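Local coordinates for enterobactin synthetase component F-related protein (Vibrio cholerae serotype O1, PDB 4OXI) that probably activates glycine with ATP as glycyl-adenylate, in an LPS modification pathway related to nonribosomal peptide synthetases that gives resistance to antimicrobial peptides, at residues D267-H271 with P362-I367; S237-Y242 with K422-K426; A368-H372 with P384-F389. All coordinates share one frame; numbering follows the deposited sequence.

Contact 1. Residues D267-H271 with P362-I367. With GAP (glycyl-adenosine-5'-phosphate), chain B.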
loop_
_atom_site.group_PDB
_atom_site.type_symbol
_atom_site.label_atom_id
_atom_site.label_comp_id
_atom_site.label_asym_id
_atom_site.label_seq_id
_atom_site.Cartn_x
_atom_site.Cartn_y
_atom_site.Cartn_z
ATOM N N ASP A 267 -0.637 -0.092 -0.333
ATOM C CA ASP A 267 -2.004 -0.564 -0.113
ATOM C C ASP A 267 -2.388 -0.854 1.349
ATOM O O ASP A 267 -3.567 -1.016 1.650
ATOM C CB ASP A 267 -2.410 -1.702 -1.070
ATOM C CG ASP A 267 -1.696 -3.015 -0.780
ATOM O OD1 ASP A 267 -0.902 -3.094 0.190
ATOM O OD2 ASP A 267 -1.955 -3.992 -1.529
ATOM N N LEU A 268 -1.413 -0.886 2.258
ATOM C CA LEU A 268 -1.731 -0.945 3.691
ATOM C C LEU A 268 -2.605 0.227 4.118
ATOM O O LEU A 268 -3.395 0.102 5.060
ATOM C CB LEU A 268 -0.469 -0.969 4.548
ATOM C CG LEU A 268 0.465 -2.178 4.381
ATOM C CD1 LEU A 268 1.456 -2.232 5.540
ATOM C CD2 LEU A 268 -0.320 -3.481 4.299
ATOM N N SER A 269 -2.492 1.360 3.426
ATOM C CA SER A 269 -3.285 2.520 3.802
ATOM C C SER A 269 -4.739 2.284 3.428
ATOM O O SER A 269 -5.643 2.782 4.088
ATOM C CB SER A 269 -2.781 3.787 3.123
ATOM O OG SER A 269 -2.947 3.689 1.719
ATOM N N VAL A 270 -4.958 1.517 2.371
ATOM C CA VAL A 270 -6.308 1.154 1.964
ATOM C C VAL A 270 -6.985 0.329 3.045
ATOM O O VAL A 270 -8.153 0.531 3.366
ATOM C CB VAL A 270 -6.288 0.340 0.671
ATOM C CG1 VAL A 270 -7.705 -0.119 0.312
ATOM C CG2 VAL A 270 -5.677 1.179 -0.443
ATOM N N HIS A 271 -6.240 -0.600 3.620
ATOM C CA HIS A 271 -6.746 -1.351 4.765
ATOM C C HIS A 271 -7.144 -0.391 5.903
ATOM O O HIS A 271 -8.289 -0.423 6.367
ATOM C CB HIS A 271 -5.688 -2.360 5.202
ATOM C CG HIS A 271 -5.896 -2.920 6.574
ATOM N ND1 HIS A 271 -6.184 -4.250 6.796
ATOM C CD2 HIS A 271 -5.811 -2.345 7.797
ATOM C CE1 HIS A 271 -6.284 -4.465 8.093
ATOM N NE2 HIS A 271 -6.055 -3.329 8.725
ATOM N N PRO A 362 0.721 -9.712 -1.683
ATOM C CA PRO A 362 1.246 -8.687 -2.585
ATOM C C PRO A 362 0.129 -7.747 -3.021
ATOM O O PRO A 362 -1.059 -8.090 -2.912
ATOM C CB PRO A 362 1.734 -9.511 -3.776
ATOM C CG PRO A 362 0.742 -10.640 -3.850
ATOM C CD PRO A 362 0.346 -10.942 -2.408
ATOM N N THR A 363 0.510 -6.574 -3.512
ATOM C CA THR A 363 -0.451 -5.597 -3.989
ATOM C C THR A 363 -1.323 -6.213 -5.072
ATOM O O THR A 363 -2.513 -5.888 -5.183
ATOM C CB THR A 363 0.287 -4.355 -4.517
ATOM O OG1 THR A 363 1.082 -3.805 -3.452
ATOM C CG2 THR A 363 -0.696 -3.288 -5.036
ATOM N N GLU A 364 -0.735 -7.121 -5.850
ATOM C CA GLU A 364 -1.440 -7.794 -6.950
ATOM C C GLU A 364 -2.646 -8.621 -6.478
ATOM O O GLU A 364 -3.530 -8.963 -7.273
ATOM C CB GLU A 364 -0.467 -8.689 -7.729
ATOM C CG GLU A 364 0.508 -7.926 -8.648
ATOM C CD GLU A 364 1.794 -7.455 -7.940
ATOM O OE1 GLU A 364 1.824 -7.429 -6.685
ATOM O OE2 GLU A 364 2.790 -7.127 -8.641
ATOM N N CYS A 365 -2.683 -8.954 -5.191
ATOM C CA CYS A 365 -3.791 -9.734 -4.663
ATOM C C CYS A 365 -4.523 -8.994 -3.537
ATOM O O CYS A 365 -5.004 -9.627 -2.595
ATOM C CB CYS A 365 -3.328 -11.117 -4.183
ATOM S SG CYS A 365 -4.660 -12.388 -4.216
ATOM N N THR A 366 -4.597 -7.668 -3.649
ATOM C CA THR A 366 -5.388 -6.822 -2.747
ATOM C C THR A 366 -4.972 -6.939 -1.280
ATOM O O THR A 366 -5.645 -7.596 -0.479
ATOM C CB THR A 366 -6.906 -7.079 -2.917
ATOM O OG1 THR A 366 -7.228 -7.010 -4.309
ATOM C CG2 THR A 366 -7.736 -6.023 -2.181
ATOM N N ILE A 367 -3.861 -6.281 -0.951
ATOM C CA ILE A 367 -3.398 -6.058 0.429
ATOM C C ILE A 367 -2.792 -7.284 1.136
ATOM O O ILE A 367 -1.567 -7.420 1.208
ATOM C CB ILE A 367 -4.484 -5.410 1.290
ATOM C CG1 ILE A 367 -5.152 -4.256 0.527
ATOM C CG2 ILE A 367 -3.897 -4.938 2.615
ATOM C CD1 ILE A 367 -6.336 -3.624 1.287
HETATM N N GAP B . 0.194 -5.594 0.348
HETATM C CA GAP B . 1.203 -5.649 1.447
HETATM C C GAP B . 2.572 -5.544 0.803
HETATM O O GAP B . 3.604 -5.528 1.449
HETATM P PA GAP B . 3.895 -5.298 -1.594
HETATM O O1A GAP B . 3.361 -5.643 -2.962
HETATM O O2A GAP B . 4.560 -3.956 -1.337
HETATM O O3A GAP B . 2.615 -5.476 -0.646
HETATM C "C5'" GAP B . 4.536 -7.838 -1.485
HETATM O "O5'" GAP B . 4.897 -6.489 -1.190
HETATM C "C4'" GAP B . 5.670 -8.751 -1.066
HETATM O "O4'" GAP B . 6.045 -8.454 0.282
HETATM C "C3'" GAP B . 5.273 -10.210 -1.010
HETATM O "O3'" GAP B . 5.359 -10.817 -2.298
HETATM C "C2'" GAP B . 6.272 -10.771 -0.012
HETATM O "O2'" GAP B . 7.543 -10.928 -0.622
HETATM C "C1'" GAP B . 6.492 -9.632 0.950
HETATM N N9 GAP B . 5.655 -9.840 2.153
HETATM C C8 GAP B . 4.449 -9.284 2.375
HETATM N N7 GAP B . 3.951 -9.660 3.580
HETATM C C5 GAP B . 4.856 -10.490 4.143
HETATM C C6 GAP B . 4.947 -11.257 5.402
HETATM N N6 GAP B . 3.958 -11.188 6.333
HETATM N N1 GAP B . 6.058 -12.007 5.594
HETATM C C2 GAP B . 7.054 -12.072 4.680
HETATM N N3 GAP B . 7.028 -11.398 3.514
HETATM C C4 GAP B . 5.978 -10.603 3.199
HETATM O O HOH W 1 -3.827 -3.796 -3.323
HETATM O O HOH W 2 0.874 -1.213 -2.506
#

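Contact 2. Residues S237-Y242 with K422-K426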
loop_
_atom_site.group_PDB
_atom_site.type_symbol
_atom_site.label_atom_id
_atom_site.label_comp_id
_atom_site.label_asym_id
_atom_site.label_seq_id
_atom_site.Cartn_x
_atom_site.Cartn_y
_atom_site.Cartn_z
ATOM N N SER A 237 -14.799 -5.321 -6.347
ATOM C CA SER A 237 -15.006 -6.661 -5.773
ATOM C C SER A 237 -13.725 -7.206 -5.130
ATOM O O SER A 237 -13.804 -7.866 -4.102
ATOM C CB SER A 237 -15.595 -7.659 -6.778
ATOM O OG SER A 237 -14.716 -7.864 -7.864
ATOM N N ASN A 238 -12.556 -6.916 -5.707
ATOM C CA ASN A 238 -11.292 -7.239 -5.027
ATOM C C ASN A 238 -11.278 -6.638 -3.626
ATOM O O ASN A 238 -11.034 -7.328 -2.631
ATOM C CB ASN A 238 -10.081 -6.650 -5.759
ATOM C CG ASN A 238 -9.838 -7.259 -7.119
ATOM O OD1 ASN A 238 -9.478 -6.545 -8.059
ATOM N ND2 ASN A 238 -10.017 -8.570 -7.239
ATOM N N LEU A 239 -11.540 -5.335 -3.556
ATOM C CA LEU A 239 -11.445 -4.597 -2.295
ATOM C C LEU A 239 -12.503 -5.037 -1.296
ATOM O O LEU A 239 -12.232 -5.124 -0.088
ATOM C CB LEU A 239 -11.590 -3.092 -2.560
ATOM C CG LEU A 239 -11.811 -2.160 -1.364
ATOM C CD1 LEU A 239 -10.648 -2.264 -0.379
ATOM C CD2 LEU A 239 -12.002 -0.709 -1.832
ATOM N N HIS A 240 -13.716 -5.285 -1.795
ATOM C CA HIS A 240 -14.842 -5.678 -0.930
ATOM C C HIS A 240 -14.587 -7.046 -0.334
ATOM O O HIS A 240 -14.887 -7.285 0.831
ATOM C CB HIS A 240 -16.161 -5.677 -1.708
ATOM C CG HIS A 240 -16.725 -4.308 -1.924
ATOM N ND1 HIS A 240 -17.463 -3.971 -3.037
ATOM C CD2 HIS A 240 -16.655 -3.188 -1.168
ATOM C CE1 HIS A 240 -17.828 -2.706 -2.956
ATOM N NE2 HIS A 240 -17.358 -2.208 -1.829
ATOM N N CYS A 241 -14.021 -7.948 -1.131
ATOM C CA CYS A 241 -13.647 -9.248 -0.592
ATOM C C CYS A 241 -12.656 -9.111 0.573
ATOM O O CYS A 241 -12.882 -9.672 1.646
ATOM C CB CYS A 241 -13.090 -10.167 -1.683
ATOM S SG CYS A 241 -12.580 -11.792 -1.031
ATOM N N TYR A 242 -11.573 -8.354 0.382
ATOM C CA TYR A 242 -10.584 -8.193 1.454
ATOM C C TYR A 242 -11.169 -7.610 2.718
ATOM O O TYR A 242 -11.009 -8.174 3.792
ATOM C CB TYR A 242 -9.405 -7.311 1.045
ATOM C CG TYR A 242 -8.483 -7.069 2.223
ATOM C CD1 TYR A 242 -7.595 -8.052 2.638
ATOM C CD2 TYR A 242 -8.513 -5.874 2.936
ATOM C CE1 TYR A 242 -6.746 -7.852 3.717
ATOM C CE2 TYR A 242 -7.658 -5.659 4.032
ATOM C CZ TYR A 242 -6.779 -6.653 4.412
ATOM O OH TYR A 242 -5.933 -6.464 5.489
ATOM N N LYS A 422 -10.976 -14.148 -5.418
ATOM C CA LYS A 422 -11.659 -12.872 -5.602
ATOM C C LYS A 422 -10.798 -11.631 -5.341
ATOM O O LYS A 422 -11.144 -10.546 -5.803
ATOM C CB LYS A 422 -12.933 -12.825 -4.744
ATOM C CG LYS A 422 -14.138 -13.531 -5.379
ATOM C CD LYS A 422 -15.222 -13.845 -4.347
ATOM C CE LYS A 422 -14.769 -14.961 -3.413
ATOM N NZ LYS A 422 -15.485 -14.957 -2.099
ATOM N N GLN A 423 -9.676 -11.781 -4.637
ATOM C CA GLN A 423 -8.790 -10.632 -4.384
ATOM C C GLN A 423 -7.732 -10.426 -5.466
ATOM O O GLN A 423 -7.044 -9.413 -5.476
ATOM C CB GLN A 423 -8.099 -10.761 -3.020
ATOM C CG GLN A 423 -9.033 -10.527 -1.850
ATOM C CD GLN A 423 -8.380 -10.842 -0.545
ATOM O OE1 GLN A 423 -8.993 -11.446 0.326
ATOM N NE2 GLN A 423 -7.126 -10.429 -0.387
ATOM N N LEU A 424 -7.596 -11.387 -6.370
ATOM C CA LEU A 424 -6.575 -11.293 -7.404
ATOM C C LEU A 424 -7.001 -10.312 -8.490
ATOM O O LEU A 424 -8.141 -10.368 -8.952
ATOM C CB LEU A 424 -6.315 -12.666 -8.022
ATOM C CG LEU A 424 -5.170 -12.670 -9.040
ATOM C CD1 LEU A 424 -3.893 -12.282 -8.352
ATOM C CD2 LEU A 424 -5.023 -14.026 -9.735
ATOM N N VAL A 425 -6.102 -9.404 -8.884
ATOM C CA VAL A 425 -6.375 -8.480 -9.999
ATOM C C VAL A 425 -6.308 -9.216 -11.352
ATOM O O VAL A 425 -5.779 -10.325 -11.427
ATOM C CB VAL A 425 -5.365 -7.302 -10.027
ATOM C CG1 VAL A 425 -5.416 -6.495 -8.715
ATOM C CG2 VAL A 425 -3.967 -7.817 -10.260
ATOM N N LYS A 426 -6.813 -8.593 -12.414
ATOM C CA LYS A 426 -6.866 -9.220 -13.736
ATOM C C LYS A 426 -5.489 -9.431 -14.338
ATOM O O LYS A 426 -5.302 -10.303 -15.183
ATOM C CB LYS A 426 -7.659 -8.352 -14.718
ATOM C CG LYS A 426 -9.108 -8.088 -14.337
ATOM C CD LYS A 426 -9.926 -9.361 -14.375
ATOM C CE LYS A 426 -11.377 -9.103 -13.967
ATOM N NZ LYS A 426 -12.111 -10.390 -13.748
HETATM O O HOH W 3 -13.446 -10.027 -7.468
#

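Contact 3. Residues A368-H372 with P384-F389. With GAP (glycyl-adenosine-5'-phosphate), chain B.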
loop_
_atom_site.group_PDB
_atom_site.type_symbol
_atom_site.label_atom_id
_atom_site.label_comp_id
_atom_site.label_asym_id
_atom_site.label_seq_id
_atom_site.Cartn_x
_atom_site.Cartn_y
_atom_site.Cartn_z
ATOM N N ALA A 368 -3.632 -8.169 1.667
ATOM C CA ALA A 368 -3.129 -9.393 2.279
ATOM C C ALA A 368 -4.039 -10.544 1.913
ATOM O O ALA A 368 -5.256 -10.356 1.801
ATOM C CB ALA A 368 -3.048 -9.246 3.807
ATOM N N VAL A 369 -3.472 -11.740 1.769
ATOM C CA VAL A 369 -4.275 -12.902 1.397
ATOM C C VAL A 369 -4.208 -14.016 2.445
ATOM O O VAL A 369 -5.069 -14.896 2.482
ATOM C CB VAL A 369 -3.899 -13.430 -0.020
ATOM C CG1 VAL A 369 -2.515 -14.029 -0.019
ATOM C CG2 VAL A 369 -4.920 -14.437 -0.519
ATOM N N THR A 370 -3.193 -13.978 3.305
ATOM C CA THR A 370 -3.150 -14.890 4.436
ATOM C C THR A 370 -2.878 -14.135 5.718
ATOM O O THR A 370 -2.459 -12.968 5.697
ATOM C CB THR A 370 -2.045 -15.950 4.301
ATOM O OG1 THR A 370 -0.772 -15.328 4.519
ATOM C CG2 THR A 370 -2.078 -16.625 2.918
ATOM N N TYR A 371 -3.083 -14.824 6.833
ATOM C CA TYR A 371 -2.878 -14.247 8.154
ATOM C C TYR A 371 -2.507 -15.356 9.128
ATOM O O TYR A 371 -2.832 -16.528 8.912
ATOM C CB TYR A 371 -4.157 -13.584 8.652
ATOM C CG TYR A 371 -5.165 -14.594 9.156
ATOM C CD1 TYR A 371 -5.333 -14.820 10.518
ATOM C CD2 TYR A 371 -5.944 -15.332 8.268
ATOM C CE1 TYR A 371 -6.247 -15.751 10.984
ATOM C CE2 TYR A 371 -6.862 -16.269 8.728
ATOM C CZ TYR A 371 -7.009 -16.468 10.087
ATOM O OH TYR A 371 -7.918 -17.383 10.554
ATOM N N HIS A 372 -1.860 -14.975 10.218
ATOM C CA HIS A 372 -1.518 -15.914 11.254
ATOM C C HIS A 372 -1.446 -15.199 12.594
ATOM O O HIS A 372 -0.688 -14.241 12.731
ATOM C CB HIS A 372 -0.159 -16.525 10.966
ATOM C CG HIS A 372 0.215 -17.606 11.925
ATOM N ND1 HIS A 372 -0.414 -18.834 11.937
ATOM C CD2 HIS A 372 1.144 -17.644 12.913
ATOM C CE1 HIS A 372 0.117 -19.582 12.889
ATOM N NE2 HIS A 372 1.061 -18.885 13.496
ATOM N N PRO A 384 4.964 -17.646 11.105
ATOM C CA PRO A 384 4.365 -18.131 9.852
ATOM C C PRO A 384 3.498 -17.051 9.200
ATOM O O PRO A 384 2.982 -16.191 9.914
ATOM C CB PRO A 384 3.461 -19.278 10.314
ATOM C CG PRO A 384 4.065 -19.739 11.645
ATOM C CD PRO A 384 4.683 -18.521 12.261
ATOM N N ILE A 385 3.333 -17.093 7.880
ATOM C CA ILE A 385 2.372 -16.203 7.221
ATOM C C ILE A 385 0.973 -16.819 7.277
ATOM O O ILE A 385 -0.027 -16.161 6.982
ATOM C CB ILE A 385 2.769 -15.869 5.765
ATOM C CG1 ILE A 385 3.046 -17.132 4.950
ATOM C CG2 ILE A 385 4.005 -14.979 5.738
ATOM C CD1 ILE A 385 3.170 -16.849 3.419
ATOM N N GLY A 386 0.904 -18.095 7.650
ATOM C CA GLY A 386 -0.363 -18.673 8.080
ATOM C C GLY A 386 -1.155 -19.368 6.999
ATOM O O GLY A 386 -0.623 -20.184 6.235
ATOM N N ARG A 387 -2.439 -19.050 6.940
ATOM C CA ARG A 387 -3.308 -19.620 5.923
ATOM C C ARG A 387 -4.245 -18.561 5.373
ATOM O O ARG A 387 -4.390 -17.482 5.958
ATOM C CB ARG A 387 -4.105 -20.797 6.496
ATOM C CG ARG A 387 -4.720 -20.511 7.856
ATOM C CD ARG A 387 -5.701 -21.629 8.297
ATOM N NE ARG A 387 -5.042 -22.929 8.390
ATOM C CZ ARG A 387 -5.459 -24.019 7.753
ATOM N NH1 ARG A 387 -4.794 -25.165 7.879
ATOM N NH2 ARG A 387 -6.548 -23.963 6.994
ATOM N N ALA A 388 -4.887 -18.883 4.255
ATOM C CA ALA A 388 -5.698 -17.930 3.520
ATOM C C ALA A 388 -6.993 -17.627 4.235
ATOM O O ALA A 388 -7.506 -18.459 4.980
ATOM C CB ALA A 388 -5.997 -18.472 2.126
ATOM N N PHE A 389 -7.533 -16.439 3.984
ATOM C CA PHE A 389 -8.863 -16.097 4.461
ATOM C C PHE A 389 -9.902 -17.044 3.868
ATOM O O PHE A 389 -10.839 -17.430 4.541
ATOM C CB PHE A 389 -9.208 -14.665 4.072
ATOM C CG PHE A 389 -8.325 -13.636 4.714
ATOM C CD1 PHE A 389 -8.307 -13.486 6.084
ATOM C CD2 PHE A 389 -7.532 -12.801 3.941
ATOM C CE1 PHE A 389 -7.498 -12.532 6.687
ATOM C CE2 PHE A 389 -6.719 -11.841 4.540
ATOM C CZ PHE A 389 -6.705 -11.711 5.914
HETATM N N GAP B . 0.194 -5.594 0.348
HETATM C CA GAP B . 1.203 -5.649 1.447
HETATM C C GAP B . 2.572 -5.544 0.803
HETATM O O GAP B . 3.604 -5.528 1.449
HETATM P PA GAP B . 3.895 -5.298 -1.594
HETATM O O1A GAP B . 3.361 -5.643 -2.962
HETATM O O2A GAP B . 4.560 -3.956 -1.337
HETATM O O3A GAP B . 2.615 -5.476 -0.646
HETATM C "C5'" GAP B . 4.536 -7.838 -1.485
HETATM O "O5'" GAP B . 4.897 -6.489 -1.190
HETATM C "C4'" GAP B . 5.670 -8.751 -1.066
HETATM O "O4'" GAP B . 6.045 -8.454 0.282
HETATM C "C3'" GAP B . 5.273 -10.210 -1.010
HETATM O "O3'" GAP B . 5.359 -10.817 -2.298
HETATM C "C2'" GAP B . 6.272 -10.771 -0.012
HETATM O "O2'" GAP B . 7.543 -10.928 -0.622
HETATM C "C1'" GAP B . 6.492 -9.632 0.950
HETATM N N9 GAP B . 5.655 -9.840 2.153
HETATM C C8 GAP B . 4.449 -9.284 2.375
HETATM N N7 GAP B . 3.951 -9.660 3.580
HETATM C C5 GAP B . 4.856 -10.490 4.143
HETATM C C6 GAP B . 4.947 -11.257 5.402
HETATM N N6 GAP B . 3.958 -11.188 6.333
HETATM N N1 GAP B . 6.058 -12.007 5.594
HETATM C C2 GAP B . 7.054 -12.072 4.680
HETATM N N3 GAP B . 7.028 -11.398 3.514
HETATM C C4 GAP B . 5.978 -10.603 3.199
HETATM O O HOH W 4 -7.416 -15.676 1.203
#

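Contact 1. Residues D267-H271 with P362-I367
The glycine end of the adenylation-domain active site is formed where Asp267, next to Leu268 of helix 268-279, meets Ile367 and Thr363 in the loop that follows strand 356-360. The Asp267 carboxylate divides its two oxygens. OD1 accepts the ligand amine, GAP N, at 2.7 Å, the pairing expected of an aspartate that recognises an amino-acid ammonium group. OD2 turns to the loop, where it takes a weak, bent bond from Ile367 N (3.0 Å, 124° at the hydrogen) and a bond from a water that also donates to Thr363 O. With CG set between the backbone N and the carbonyl carbon (chi1 70°), the carboxylate reaches across to the loop. A second water joins Asp267 N to Thr363 OG1. Ile367 closes the apolar side: its CD1 lies 3.9 Å from Val270 CG1, the two side chains crossing obliquely, and its CG2 approaches His271 CB. Leu268 CD2 comes to 3.9 Å from GAP CA. At the phosphate, Thr363 grips one oxygen twice, since its N and OG1 both donate to GAP O1A, each at 3.0 Å. The ligand amine gains its second acceptor from the loop backbone, Ile367 O, 2.7 Å from GAP N.

Contact 2. Residues S237-Y242 with K422-K426
Asn238, in the first turn of helix 236-249, ties its side-chain amide to the backbone of the loop 422-426, and this is the tight part of the contact. Its ND2 donates to Lys422 O at 2.7 Å, with 149° at the hydrogen; the acceptor lies close to the amide plane of Asn238, while the donor stands 32° out of the carbonyl plane of Lys422. A second, weak bond runs from the same ND2 to Leu424 O (3.1 Å), so one NH2 group bridges two carbonyls of the bend. CG lies beside the backbone N, and OD1 turns back to accept from Ser235 N, which fixes the rotation of the amide. Asn238 CA adds a C-H...O contact to Lys422 O at 3.4 Å.

Further along the helix, the Gln423 side chain runs out past Cys241 SG, and its amide meets the edge of the Tyr242 ring at 82° to the ring plane, with NE2 3.9 Å from CD1. NE2 of Gln423 also donates to Ala368 O and Cys365 O.

The outer side is looser. Lys422 is exposed; its CB rests 3.9 Å from Cys241 SG, and its NZ forms a salt bridge with Glu390. A water spans Ser237 OG and Lys422 O near this margin. On the inner side Val425 packs on Ile232 and Val234 of strand 230-235, Leu424 reaches Leu446 and Tyr448 of strand 445-457, and both touch Phe439 of strand 439-442, so the loop lies between the helix and these strands.

Contact 3. Residues A368-H372 with P384-F389
Over one face of the His372 imidazole lies the Pro384 ring, a CH-pi contact in which CB stands 3.9 Å from the ring centroid, almost on the normal. The Tyr371 and Phe389 rings are nearly parallel (6°) but slid so far apart that they barely overlap; they touch at Tyr371 CD2 and Phe389 CE1, 3.6 Å apart. Ala368 O sits at the edge of the Phe389 ring, in its plane, 3.4 Å from CE2, and Ala388 O lies near the plane of the Tyr371 ring at its edge.

Alongside these groups the backbones join as antiparallel strands. Tyr371 and Arg387 form a hydrogen-bonded pair: Tyr371 N donates to Arg387 O at 3.1 Å and Arg387 N to Tyr371 O at 3.2 Å. Thr370 and Ala388 are the adjacent non-hydrogen-bonded pair, after which Phe389 N donates to Val369 O. Just before strand 387-388 a side chain takes over: chi1 of 73° tucks Thr370 OG1 between the two backbone arms, and it donates to Ile385 O at 2.7 Å from above the carbonyl plane. Gly386 CA makes a C-H...O contact with Tyr371 O (3.4 Å).

Ile385 CG2 reaches the adenine of the ligand, 3.6 Å from GAP N1. Strand 370-373 lies between strands 356-360 and 387-388 in a mixed sheet, and a classic beta bulge places Val369 and Thr370 opposite Tyr360. Phe389 packs on Ile246 and Leu249 of helix 236-249, while Pro384 and Ile385 lean on strand 460-466.

How the contacts relate
Contacts 1 and 3 adjoin in sequence at Ile367 and Ala368, with centres about 14 Å apart, and meet the ligand differently: contact 1 hydrogen-bonds the glycyl amine and phosphate, whereas contact 3 only touches the adenine. Contact 2 makes no direct bond to the ligand and lies behind the pocket; the side chain of Tyr242 is about 8 Å from the bound GAP. Tyr242 OH is probably hydrogen-bonded to His271 ND1 (2.6 Å), and Gln423 O to Thr366 OG1 (2.7 Å), which ties contact 2 to contact 1, about 10 Å away between centres. With its side chain bound to Ala368 of contact 3, Gln423 thus holds the loop on both sides of Ile367, the residue whose carbonyl accepts the ligand amine.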